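Local structure of N-acetylneuraminate lyase (Peptoclostridium difficile, 4WOZ) at residues Met203-Thr208 with Ser240-Val245; Gly224-Gln229 with His247-Leu252; Phe220-Val225 with Gln263-Leu268; Leu210-Ala215 with Gln229-Thr234. The protein is a lyase of the dihydrodipicolinate synthetase family, built on a closed eight-stranded TIM barrel and found here as an assembly of four chains. All blocks are in the same frame, centred on the assembly; numbering follows the deposited sequence.

Contact 1 (Met203-Thr208 with Ser240-Val245); sequences MMLPAT and SEALEV
Leu205 faces Ala242 and Leu243 at the meeting of helices 204-209 and 239-259, and its forked end supplies the whole contact from its own helix. The two methyls divide the work. CD1 lies against the methyl of Ala242, with Leu205 CD1 and Ala242 CB 4.1 Å apart. CD2 presses on the backbone of the next residue, Leu205 CD2 coming within 3.5 Å of Leu243 CA, which is close packing for two carbons. Leu205 CD2 is also 3.9 Å from Leu243 CB. Leu205 carries CG anti to its own nitrogen (chi1 168°), which sends the fork across to the partner helix. No hydrogen bond spans the two segments, but the backbone N of Leu205, at the start of its helix, bonds to Gln246 OE1 one turn further along helix 239-259. Leu243 continues past the contact onto Val209 of the second subunit. Within helix 204-209, Thr208 OG1 gives a 2.8 Å bond to Met204 O from above the carbonyl plane, and Thr208 N shares that acceptor. Such leucine-on-alanine packing joins the helix after the seventh barrel strand to the first of the C-terminal helices that follow the TIM barrel in this family.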
loop_
_atom_site.group_PDB
_atom_site.type_symbol
_atom_site.label_atom_id
_atom_site.label_comp_id
_atom_site.label_asym_id
_atom_site.label_seq_id
_atom_site.Cartn_x
_atom_site.Cartn_y
_atom_site.Cartn_z
ATOM N N MET A 203 -19.353 8.047 -6.810
ATOM C CA MET A 203 -18.778 8.241 -8.140
ATOM C C MET A 203 -19.729 7.720 -9.221
ATOM O O MET A 203 -19.304 7.295 -10.298
ATOM C CB MET A 203 -17.423 7.525 -8.230
ATOM C CG MET A 203 -16.393 8.022 -7.206
ATOM S SD MET A 203 -14.753 7.217 -7.304
ATOM C CE MET A 203 -14.927 5.907 -6.101
ATOM N N MET A 204 -21.022 7.768 -8.926
ATOM C CA MET A 204 -22.048 7.291 -9.849
ATOM C C MET A 204 -22.064 8.015 -11.194
ATOM O O MET A 204 -22.134 7.375 -12.252
ATOM C CB MET A 204 -23.428 7.390 -9.183
ATOM C CG MET A 204 -24.589 6.900 -10.040
ATOM S SD MET A 204 -26.162 6.924 -9.148
ATOM C CE MET A 204 -26.854 5.327 -9.587
ATOM N N LEU A 205 -21.999 9.343 -11.161
ATOM C CA LEU A 205 -22.016 10.127 -12.389
ATOM C C LEU A 205 -20.868 9.763 -13.346
ATOM O O LEU A 205 -21.103 9.449 -14.506
ATOM C CB LEU A 205 -21.990 11.626 -12.054
ATOM C CG LEU A 205 -21.709 12.595 -13.209
ATOM C CD1 LEU A 205 -22.592 12.252 -14.421
ATOM C CD2 LEU A 205 -21.954 14.023 -12.731
ATOM N N PRO A 206 -19.615 9.799 -12.872
ATOM C CA PRO A 206 -18.535 9.447 -13.799
ATOM C C PRO A 206 -18.584 8.001 -14.289
ATOM O O PRO A 206 -18.140 7.699 -15.395
ATOM C CB PRO A 206 -17.265 9.762 -12.999
ATOM C CG PRO A 206 -17.706 9.632 -11.564
ATOM C CD PRO A 206 -19.075 10.273 -11.587
ATOM N N ALA A 207 -19.127 7.102 -13.478
ATOM C CA ALA A 207 -19.202 5.709 -13.889
ATOM C C ALA A 207 -20.290 5.541 -14.951
ATOM O O ALA A 207 -20.137 4.769 -15.897
ATOM C CB ALA A 207 -19.493 4.821 -12.687
ATOM N N THR A 208 -21.390 6.268 -14.791
ATOM C CA THR A 208 -22.484 6.183 -15.743
ATOM C C THR A 208 -22.053 6.691 -17.112
ATOM O O THR A 208 -22.443 6.125 -18.130
ATOM C CB THR A 208 -23.722 6.972 -15.261
ATOM O OG1 THR A 208 -24.157 6.448 -13.999
ATOM C CG2 THR A 208 -24.863 6.830 -16.256
ATOM N N SER A 240 -25.059 18.805 -16.283
ATOM C CA SER A 240 -24.972 19.872 -15.290
ATOM C C SER A 240 -25.901 19.521 -14.142
ATOM O O SER A 240 -25.542 19.659 -12.973
ATOM C CB SER A 240 -25.387 21.214 -15.895
ATOM O OG SER A 240 -24.549 21.546 -16.982
ATOM N N GLU A 241 -27.096 19.055 -14.488
ATOM C CA GLU A 241 -28.084 18.660 -13.491
ATOM C C GLU A 241 -27.613 17.444 -12.691
ATOM O O GLU A 241 -27.723 17.419 -11.469
ATOM C CB GLU A 241 -29.428 18.341 -14.161
ATOM C CG GLU A 241 -30.142 19.542 -14.783
ATOM C CD GLU A 241 -29.553 19.973 -16.118
ATOM O OE1 GLU A 241 -30.021 20.997 -16.666
ATOM O OE2 GLU A 241 -28.634 19.295 -16.628
ATOM N N ALA A 242 -27.093 16.435 -13.384
ATOM C CA ALA A 242 -26.619 15.225 -12.718
ATOM C C ALA A 242 -25.526 15.561 -11.710
ATOM O O ALA A 242 -25.514 15.043 -10.592
ATOM C CB ALA A 242 -26.098 14.233 -13.748
ATOM N N LEU A 243 -24.611 16.433 -12.108
ATOM C CA LEU A 243 -23.512 16.831 -11.233
ATOM C C LEU A 243 -24.023 17.487 -9.950
ATOM O O LEU A 243 -23.477 17.270 -8.873
ATOM C CB LEU A 243 -22.583 17.802 -11.958
ATOM C CG LEU A 243 -21.423 18.343 -11.119
ATOM C CD1 LEU A 243 -20.614 17.188 -10.539
ATOM C CD2 LEU A 243 -20.542 19.225 -11.990
ATOM N N GLU A 244 -25.065 18.299 -10.072
ATOM C CA GLU A 244 -25.618 18.958 -8.906
ATOM C C GLU A 244 -26.244 17.945 -7.945
ATOM O O GLU A 244 -26.152 18.104 -6.730
ATOM C CB GLU A 244 -26.645 20.009 -9.329
ATOM C CG GLU A 244 -27.009 20.949 -8.203
ATOM C CD GLU A 244 -25.776 21.470 -7.476
ATOM O OE1 GLU A 244 -24.952 22.165 -8.113
ATOM O OE2 GLU A 244 -25.629 21.169 -6.269
ATOM N N VAL A 245 -26.874 16.901 -8.480
ATOM C CA VAL A 245 -27.478 15.888 -7.621
ATOM C C VAL A 245 -26.357 15.055 -6.983
ATOM O O VAL A 245 -26.479 14.606 -5.847
ATOM C CB VAL A 245 -28.448 14.961 -8.418
ATOM C CG1 VAL A 245 -28.994 13.862 -7.515
ATOM C CG2 VAL A 245 -29.614 15.780 -8.980
#

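Contact 2 (Gly224-Gln229 with His247-Leu252); sequences GVRARQ and HVTNDL
The hydroxyl of Thr249 lies beside Arg226 and is gripped by two other groups: it donates to Val245 O, one turn earlier in its own helix, and probably accepts from Asn223 ND2. With both bonds directed elsewhere, what it offers Arg226 is van der Waals contact, Thr249 OG1 standing 3.8 Å from Arg226 CD and also 3.8 Å from Arg226 CB. The two side chains run past each other in opposite directions. Arg226 CG lies beside the backbone N, anti to the carbonyl carbon (chi1 -72°), and from there the chain is extended as far as NE, a shape that carries it alongside the threonine and on to Val248. There the approach is different. Val248 crosses the arginine at about a right angle and puts one methyl on the root of the guanidinium, with Val248 CG1 3.6 Å from Arg226 NE and 4.0 Å from Arg226 CZ. Helix 220-235, which bears Arg226, is the one that follows the eighth strand of the TIM barrel, while Val248 and Thr249 sit on helix 239-259, the next helix in the chain and first of the C-terminal helices that follow the barrel. The charged end of Arg226 is held by partners beyond the two segments: NH1 bonds to Asn223 OD1, NH2 to Tyr301 O, and the ring of Phe302 makes a cation-pi contact. Val248 also packs on Tyr301 of helix 288-301.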
loop_
_atom_site.group_PDB
_atom_site.type_symbol
_atom_site.label_atom_id
_atom_site.label_comp_id
_atom_site.label_asym_id
_atom_site.label_seq_id
_atom_site.Cartn_x
_atom_site.Cartn_y
_atom_site.Cartn_z
ATOM N N GLY A 224 -32.210 6.373 -2.634
ATOM C CA GLY A 224 -32.607 5.815 -3.918
ATOM C C GLY A 224 -33.155 6.792 -4.945
ATOM O O GLY A 224 -32.913 6.639 -6.148
ATOM N N VAL A 225 -33.896 7.794 -4.487
ATOM C CA VAL A 225 -34.465 8.777 -5.400
ATOM C C VAL A 225 -33.380 9.589 -6.111
ATOM O O VAL A 225 -33.388 9.685 -7.337
ATOM C CB VAL A 225 -35.434 9.727 -4.666
ATOM C CG1 VAL A 225 -35.960 10.784 -5.638
ATOM C CG2 VAL A 225 -36.591 8.927 -4.083
ATOM N N ARG A 226 -32.451 10.174 -5.358
ATOM C CA ARG A 226 -31.369 10.937 -5.977
ATOM C C ARG A 226 -30.504 10.031 -6.853
ATOM O O ARG A 226 -30.079 10.421 -7.934
ATOM C CB ARG A 226 -30.470 11.592 -4.920
ATOM C CG ARG A 226 -31.099 12.757 -4.176
ATOM C CD ARG A 226 -30.043 13.499 -3.369
ATOM N NE ARG A 226 -30.620 14.540 -2.526
ATOM C CZ ARG A 226 -31.055 14.352 -1.282
ATOM N NH1 ARG A 226 -30.985 13.154 -0.714
ATOM N NH2 ARG A 226 -31.551 15.376 -0.599
ATOM N N ALA A 227 -30.234 8.820 -6.378
ATOM C CA ALA A 227 -29.415 7.896 -7.153
ATOM C C ALA A 227 -30.038 7.701 -8.529
ATOM O O ALA A 227 -29.340 7.730 -9.541
ATOM C CB ALA A 227 -29.295 6.560 -6.433
ATOM N N ARG A 228 -31.356 7.513 -8.560
ATOM C CA ARG A 228 -32.064 7.329 -9.820
ATOM C C ARG A 228 -31.988 8.600 -10.667
ATOM O O ARG A 228 -31.815 8.527 -11.884
ATOM C CB ARG A 228 -33.528 6.947 -9.571
ATOM C CG ARG A 228 -34.338 6.750 -10.856
ATOM C CD ARG A 228 -35.710 6.154 -10.580
ATOM N NE ARG A 228 -35.629 4.765 -10.132
ATOM C CZ ARG A 228 -35.417 3.727 -10.936
ATOM N NH1 ARG A 228 -35.269 3.916 -12.239
ATOM N NH2 ARG A 228 -35.346 2.500 -10.434
ATOM N N GLN A 229 -32.112 9.764 -10.032
ATOM C CA GLN A 229 -32.027 11.020 -10.776
ATOM C C GLN A 229 -30.650 11.153 -11.432
ATOM O O GLN A 229 -30.544 11.541 -12.594
ATOM C CB GLN A 229 -32.283 12.221 -9.855
ATOM C CG GLN A 229 -33.628 12.181 -9.137
ATOM C CD GLN A 229 -33.865 13.398 -8.254
ATOM O OE1 GLN A 229 -32.995 13.796 -7.474
ATOM N NE2 GLN A 229 -35.052 13.987 -8.365
ATOM N N HIS A 247 -23.449 16.236 -6.223
ATOM C CA HIS A 247 -22.830 17.092 -5.215
ATOM C C HIS A 247 -23.559 16.930 -3.888
ATOM O O HIS A 247 -22.929 16.743 -2.849
ATOM C CB HIS A 247 -22.870 18.568 -5.629
ATOM C CG HIS A 247 -21.774 18.969 -6.566
ATOM N ND1 HIS A 247 -20.510 18.423 -6.513
ATOM C CD2 HIS A 247 -21.738 19.904 -7.544
ATOM C CE1 HIS A 247 -19.743 19.006 -7.416
ATOM N NE2 HIS A 247 -20.463 19.909 -8.055
ATOM N N VAL A 248 -24.889 17.009 -3.924
ATOM C CA VAL A 248 -25.680 16.854 -2.706
ATOM C C VAL A 248 -25.525 15.427 -2.182
ATOM O O VAL A 248 -25.413 15.199 -0.975
ATOM C CB VAL A 248 -27.175 17.144 -2.961
ATOM C CG1 VAL A 248 -27.985 16.887 -1.685
ATOM C CG2 VAL A 248 -27.347 18.592 -3.423
ATOM N N THR A 249 -25.509 14.462 -3.093
ATOM C CA THR A 249 -25.351 13.070 -2.702
ATOM C C THR A 249 -24.033 12.854 -1.958
ATOM O O THR A 249 -23.990 12.142 -0.953
ATOM C CB THR A 249 -25.398 12.136 -3.935
ATOM O OG1 THR A 249 -26.749 12.028 -4.399
ATOM C CG2 THR A 249 -24.891 10.753 -3.580
ATOM N N ASN A 250 -22.965 13.469 -2.449
ATOM C CA ASN A 250 -21.658 13.322 -1.828
ATOM C C ASN A 250 -21.538 14.102 -0.519
ATOM O O ASN A 250 -20.753 13.725 0.348
ATOM C CB ASN A 250 -20.559 13.706 -2.827
ATOM C CG ASN A 250 -20.337 12.617 -3.877
ATOM O OD1 ASN A 250 -21.157 11.716 -4.018
ATOM N ND2 ASN A 250 -19.237 12.699 -4.609
ATOM N N ASP A 251 -22.314 15.177 -0.373
ATOM C CA ASP A 251 -22.312 15.928 0.882
ATOM C C ASP A 251 -22.859 14.968 1.931
ATOM O O ASP A 251 -22.354 14.883 3.047
ATOM C CB ASP A 251 -23.246 17.138 0.824
ATOM C CG ASP A 251 -22.681 18.274 0.025
ATOM O OD1 ASP A 251 -21.443 18.423 0.006
ATOM O OD2 ASP A 251 -23.477 19.034 -0.568
ATOM N N LEU A 252 -23.915 14.256 1.550
ATOM C CA LEU A 252 -24.564 13.277 2.413
ATOM C C LEU A 252 -23.633 12.107 2.720
ATOM O O LEU A 252 -23.496 11.700 3.874
ATOM C CB LEU A 252 -25.837 12.748 1.741
ATOM C CG LEU A 252 -26.434 11.453 2.295
ATOM C CD1 LEU A 252 -26.971 11.681 3.704
ATOM C CD2 LEU A 252 -27.556 10.979 1.377
#

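Contact 3 (Phe220-Val225 with Gln263-Leu268); sequences FNVNGV and QTIKLL
Val222 meets Ile265 and Leu268 through a single methyl, CG1, and this is the closely packed part of the contact between helices 220-235 and 261-271. Val222 CG1 lies beside the backbone of the partner helix, 3.9 Å from Ile265 O, and is 4.2 Å from Leu268 CB, one turn on. Val222 and Leu268 cross at about a right angle. Ile265 joins with its shorter branch, Ile265 CG2 lying 4.4 Å from Val222 CG1, while its extended CG1-CD1 arm heads elsewhere. The torsion of Val222 (chi1 -68°) is a less favoured one for valine: CG1 is anti to the carbonyl carbon, and CG2 is wedged between the backbone N and that carbon.

Packing is looser around this methyl. Val222 CG2 comes no nearer than 4.5 Å to Leu268 CD1, and Asn221, although its CB bond points across, leaves Asn221 CB 4.7 Å from Ile265 CG2. The amide of Asn221 is occupied with Ala21 O, Ser218 O and Asn44 ND2. Even this looser side is buried, since Ile256 of helix 239-259 touches both Ile265 and Leu268, and Leu23 covers Ile265 and Asn221. The CB bond of Lys266 points away from helix 220-235, and its NZ forms a salt bridge with Glu61. Thus the helix after the last strand of the TIM barrel meets a C-terminal helix; with no hydrogen bond between the segments, the contact probably rests on van der Waals packing and burial of apolar surface, its closest approach being a methyl beside the carbonyl oxygen of Ile265.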
loop_
_atom_site.group_PDB
_atom_site.type_symbol
_atom_site.label_atom_id
_atom_site.label_comp_id
_atom_site.label_asym_id
_atom_site.label_seq_id
_atom_site.Cartn_x
_atom_site.Cartn_y
_atom_site.Cartn_z
ATOM N N PHE A 220 -28.274 3.662 -1.395
ATOM C CA PHE A 220 -29.549 3.684 -2.107
ATOM C C PHE A 220 -30.704 3.309 -1.175
ATOM O O PHE A 220 -31.861 3.608 -1.460
ATOM C CB PHE A 220 -29.501 2.731 -3.309
ATOM C CG PHE A 220 -28.467 3.104 -4.346
ATOM C CD1 PHE A 220 -27.686 4.246 -4.202
ATOM C CD2 PHE A 220 -28.258 2.293 -5.456
ATOM C CE1 PHE A 220 -26.708 4.575 -5.148
ATOM C CE2 PHE A 220 -27.285 2.610 -6.406
ATOM C CZ PHE A 220 -26.509 3.753 -6.252
ATOM N N ASN A 221 -30.391 2.648 -0.064
ATOM C CA ASN A 221 -31.419 2.277 0.905
ATOM C C ASN A 221 -32.126 3.527 1.437
ATOM O O ASN A 221 -33.297 3.464 1.819
ATOM C CB ASN A 221 -30.803 1.515 2.079
ATOM C CG ASN A 221 -30.465 0.083 1.731
ATOM O OD1 ASN A 221 -31.313 -0.804 1.811
ATOM N ND2 ASN A 221 -29.220 -0.149 1.331
ATOM N N VAL A 222 -31.416 4.653 1.468
ATOM C CA VAL A 222 -31.996 5.902 1.960
ATOM C C VAL A 222 -31.930 7.037 0.949
ATOM O O VAL A 222 -32.554 8.087 1.150
ATOM C CB VAL A 222 -31.284 6.409 3.243
ATOM C CG1 VAL A 222 -31.553 5.472 4.404
ATOM C CG2 VAL A 222 -29.777 6.536 2.987
ATOM N N ASN A 223 -31.185 6.832 -0.135
ATOM C CA ASN A 223 -31.020 7.877 -1.138
ATOM C C ASN A 223 -31.369 7.402 -2.549
ATOM O O ASN A 223 -30.891 7.967 -3.529
ATOM C CB ASN A 223 -29.569 8.385 -1.090
ATOM C CG ASN A 223 -29.397 9.752 -1.726
ATOM O OD1 ASN A 223 -30.200 10.655 -1.500
ATOM N ND2 ASN A 223 -28.328 9.916 -2.509
ATOM N N GLY A 224 -32.210 6.373 -2.634
ATOM C CA GLY A 224 -32.607 5.815 -3.918
ATOM C C GLY A 224 -33.155 6.792 -4.945
ATOM O O GLY A 224 -32.913 6.639 -6.148
ATOM N N VAL A 225 -33.896 7.794 -4.487
ATOM C CA VAL A 225 -34.465 8.777 -5.400
ATOM C C VAL A 225 -33.380 9.589 -6.111
ATOM O O VAL A 225 -33.388 9.685 -7.337
ATOM C CB VAL A 225 -35.434 9.727 -4.666
ATOM C CG1 VAL A 225 -35.960 10.784 -5.638
ATOM C CG2 VAL A 225 -36.591 8.927 -4.083
ATOM N N GLN A 263 -23.886 2.621 10.943
ATOM C CA GLN A 263 -24.715 3.116 12.037
ATOM C C GLN A 263 -25.580 4.270 11.559
ATOM O O GLN A 263 -26.779 4.306 11.829
ATOM C CB GLN A 263 -23.858 3.588 13.212
ATOM C CG GLN A 263 -23.130 2.478 13.957
ATOM C CD GLN A 263 -21.805 2.109 13.318
ATOM O OE1 GLN A 263 -21.513 2.500 12.187
ATOM N NE2 GLN A 263 -20.994 1.346 14.045
ATOM N N THR A 264 -24.970 5.203 10.835
ATOM C CA THR A 264 -25.686 6.377 10.346
ATOM C C THR A 264 -26.733 6.059 9.282
ATOM O O THR A 264 -27.766 6.726 9.215
ATOM C CB THR A 264 -24.709 7.430 9.801
ATOM O OG1 THR A 264 -23.771 7.783 10.830
ATOM C CG2 THR A 264 -25.468 8.685 9.364
ATOM N N ILE A 265 -26.476 5.058 8.443
ATOM C CA ILE A 265 -27.461 4.700 7.428
ATOM C C ILE A 265 -28.679 4.121 8.139
ATOM O O ILE A 265 -29.812 4.428 7.781
ATOM C CB ILE A 265 -26.916 3.656 6.415
ATOM C CG1 ILE A 265 -25.918 4.324 5.471
ATOM C CG2 ILE A 265 -28.067 3.054 5.610
ATOM C CD1 ILE A 265 -25.353 3.395 4.407
ATOM N N LYS A 266 -28.450 3.297 9.157
ATOM C CA LYS A 266 -29.569 2.711 9.889
ATOM C C LYS A 266 -30.335 3.775 10.679
ATOM O O LYS A 266 -31.564 3.741 10.751
ATOM C CB LYS A 266 -29.079 1.591 10.811
ATOM C CG LYS A 266 -28.592 0.362 10.041
ATOM C CD LYS A 266 -28.394 -0.836 10.951
ATOM C CE LYS A 266 -27.923 -2.042 10.156
ATOM N NZ LYS A 266 -27.838 -3.255 11.002
ATOM N N LEU A 267 -29.616 4.732 11.253
ATOM C CA LEU A 267 -30.266 5.800 11.998
ATOM C C LEU A 267 -31.060 6.686 11.041
ATOM O O LEU A 267 -32.100 7.237 11.406
ATOM C CB LEU A 267 -29.228 6.631 12.750
ATOM C CG LEU A 267 -28.529 5.881 13.890
ATOM C CD1 LEU A 267 -27.401 6.731 14.480
ATOM C CD2 LEU A 267 -29.561 5.531 14.961
ATOM N N LEU A 268 -30.566 6.831 9.814
ATOM C CA LEU A 268 -31.271 7.635 8.829
ATOM C C LEU A 268 -32.534 6.890 8.434
ATOM O O LEU A 268 -33.580 7.499 8.236
ATOM C CB LEU A 268 -30.394 7.895 7.597
ATOM C CG LEU A 268 -29.286 8.938 7.793
ATOM C CD1 LEU A 268 -28.419 9.032 6.539
ATOM C CD2 LEU A 268 -29.914 10.290 8.111
#

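Contact 4 (Leu210-Ala215 with Gln229-Thr234); sequences LGVDGA and QIFELT
The ring of Phe231 projects from helix 220-235 onto the backbone of Val212, Asp213 and Gly214, where the chain enters the eighth strand of the TIM barrel. Strand 214-217 and helix 220-235 form the last beta-alpha unit of the fold, and the contact packs that helix back on the start of its own strand. Phe231 holds CG anti to the backbone N (chi1 -165°), which swings the ring out toward the strand, and chi2 of 65° sets its tilt. The far end of the ring does the touching. Phe231 CZ lies 3.9 Å from Gly214 CA, at a residue whose backbone angles themselves call for glycine, and 4.1 Å from Asp213 C, both obliquely. At the ring edge, near its plane, Val212 O is 4.1 Å from Phe231 CE1. The same carbon meets the valine side chain, Val212 CG2 being 4.3 Å from Phe231 CE1; with chi1 at -64°, that methyl is lodged between the valine's backbone N and carbonyl carbon. The CB bond of Asp213 points away from the helix, and its OD2 accepts from the backbone N of Ile196 and forms a salt bridge with Arg188. Thr208 of helix 204-209 also touches Phe231. One turn on from the phenylalanine, Thr234 bends its hydroxyl back on the helix: Thr234 OG1 donates to Ile230 O at 2.8 Å, while Thr234 N reaches that oxygen from the opposite face of the carbonyl.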
loop_
_atom_site.group_PDB
_atom_site.type_symbol
_atom_site.label_atom_id
_atom_site.label_comp_id
_atom_site.label_asym_id
_atom_site.label_seq_id
_atom_site.Cartn_x
_atom_site.Cartn_y
_atom_site.Cartn_z
ATOM N N LEU A 210 -19.336 6.309 -18.395
ATOM C CA LEU A 210 -18.481 5.290 -18.998
ATOM C C LEU A 210 -19.291 4.084 -19.471
ATOM O O LEU A 210 -18.732 3.065 -19.886
ATOM C CB LEU A 210 -17.382 4.855 -18.019
ATOM C CG LEU A 210 -16.280 5.907 -17.836
ATOM C CD1 LEU A 210 -15.219 5.399 -16.862
ATOM C CD2 LEU A 210 -15.644 6.225 -19.188
ATOM N N GLY A 211 -20.613 4.206 -19.408
ATOM C CA GLY A 211 -21.482 3.142 -19.878
ATOM C C GLY A 211 -21.919 2.006 -18.964
ATOM O O GLY A 211 -22.356 0.973 -19.475
ATOM N N VAL A 212 -21.829 2.159 -17.643
ATOM C CA VAL A 212 -22.261 1.070 -16.769
ATOM C C VAL A 212 -23.737 0.764 -17.008
ATOM O O VAL A 212 -24.511 1.630 -17.425
ATOM C CB VAL A 212 -22.049 1.392 -15.270
ATOM C CG1 VAL A 212 -20.567 1.540 -14.987
ATOM C CG2 VAL A 212 -22.810 2.652 -14.878
ATOM N N ASP A 213 -24.123 -0.473 -16.731
ATOM C CA ASP A 213 -25.491 -0.918 -16.940
ATOM C C ASP A 213 -26.416 -0.697 -15.756
ATOM O O ASP A 213 -27.605 -1.011 -15.819
ATOM C CB ASP A 213 -25.467 -2.390 -17.323
ATOM C CG ASP A 213 -24.740 -2.618 -18.629
ATOM O OD1 ASP A 213 -25.316 -2.270 -19.678
ATOM O OD2 ASP A 213 -23.593 -3.117 -18.612
ATOM N N GLY A 214 -25.866 -0.143 -14.682
ATOM C CA GLY A 214 -26.660 0.103 -13.495
ATOM C C GLY A 214 -25.737 0.298 -12.315
ATOM O O GLY A 214 -24.525 0.427 -12.479
ATOM N N ALA A 215 -26.297 0.308 -11.116
ATOM C CA ALA A 215 -25.482 0.506 -9.932
ATOM C C ALA A 215 -26.031 -0.278 -8.756
ATOM O O ALA A 215 -27.240 -0.491 -8.641
ATOM C CB ALA A 215 -25.412 2.001 -9.593
ATOM N N GLN A 229 -32.112 9.764 -10.032
ATOM C CA GLN A 229 -32.027 11.020 -10.776
ATOM C C GLN A 229 -30.650 11.153 -11.432
ATOM O O GLN A 229 -30.544 11.541 -12.594
ATOM C CB GLN A 229 -32.283 12.221 -9.855
ATOM C CG GLN A 229 -33.628 12.181 -9.137
ATOM C CD GLN A 229 -33.865 13.398 -8.254
ATOM O OE1 GLN A 229 -32.995 13.796 -7.474
ATOM N NE2 GLN A 229 -35.052 13.987 -8.365
ATOM N N ILE A 230 -29.593 10.818 -10.696
ATOM C CA ILE A 230 -28.242 10.909 -11.245
ATOM C C ILE A 230 -28.108 10.019 -12.475
ATOM O O ILE A 230 -27.654 10.463 -13.520
ATOM C CB ILE A 230 -27.162 10.480 -10.210
ATOM C CG1 ILE A 230 -27.126 11.474 -9.043
ATOM C CG2 ILE A 230 -25.784 10.426 -10.879
ATOM C CD1 ILE A 230 -26.203 11.065 -7.921
ATOM N N PHE A 231 -28.508 8.761 -12.337
ATOM C CA PHE A 231 -28.427 7.801 -13.433
ATOM C C PHE A 231 -29.261 8.250 -14.637
ATOM O O PHE A 231 -28.765 8.334 -15.755
ATOM C CB PHE A 231 -28.906 6.430 -12.943
ATOM C CG PHE A 231 -28.550 5.291 -13.859
ATOM C CD1 PHE A 231 -27.218 4.946 -14.077
ATOM C CD2 PHE A 231 -29.546 4.562 -14.501
ATOM C CE1 PHE A 231 -26.879 3.886 -14.925
ATOM C CE2 PHE A 231 -29.222 3.496 -15.355
ATOM C CZ PHE A 231 -27.884 3.159 -15.566
ATOM N N GLU A 232 -30.529 8.558 -14.398
ATOM C CA GLU A 232 -31.421 8.972 -15.473
ATOM C C GLU A 232 -31.100 10.316 -16.129
ATOM O O GLU A 232 -31.241 10.458 -17.343
ATOM C CB GLU A 232 -32.868 8.918 -14.975
ATOM C CG GLU A 232 -33.412 7.493 -15.014
ATOM C CD GLU A 232 -34.747 7.326 -14.320
ATOM O OE1 GLU A 232 -35.504 8.313 -14.222
ATOM O OE2 GLU A 232 -35.045 6.194 -13.885
ATOM N N LEU A 233 -30.668 11.299 -15.347
ATOM C CA LEU A 233 -30.307 12.584 -15.934
ATOM C C LEU A 233 -29.102 12.361 -16.850
ATOM O O LEU A 233 -29.028 12.921 -17.948
ATOM C CB LEU A 233 -29.938 13.592 -14.843
ATOM C CG LEU A 233 -31.106 14.198 -14.059
ATOM C CD1 LEU A 233 -30.578 14.848 -12.788
ATOM C CD2 LEU A 233 -31.848 15.216 -14.933
ATOM N N THR A 234 -28.160 11.533 -16.392
ATOM C CA THR A 234 -26.963 11.236 -17.169
ATOM C C THR A 234 -27.318 10.556 -18.491
ATOM O O THR A 234 -26.855 10.972 -19.547
ATOM C CB THR A 234 -25.980 10.325 -16.385
ATOM O OG1 THR A 234 -25.538 10.997 -15.196
ATOM C CG2 THR A 234 -24.761 10.001 -17.245
#

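Helix 220-235 runs through contacts 2, 3 and 4, and helix 239-259 through contacts 1 and 2, so the four contacts are linked through these two helices. Contacts 1 and 4 are the nearest pair, their centres about 8 Å apart, and meet where Leu205 CD1 lies 3.3 Å from Thr234 OG1. Contact 2 sits about 9 Å from contact 1 and 11 Å from contact 3, between centres; contacts 2 and 3 share Gly224 and Val225, and Ala227 CB lies 3.5 Å from Phe220 CE1. Contacts 3 and 4 are about 20 Å apart, yet Phe220 CE2 reaches Ala215 CB at 3.7 Å. The Thr249 side chain is about 12 Å from a bound 2-(acetylamino)-2-deoxy-D-mannose.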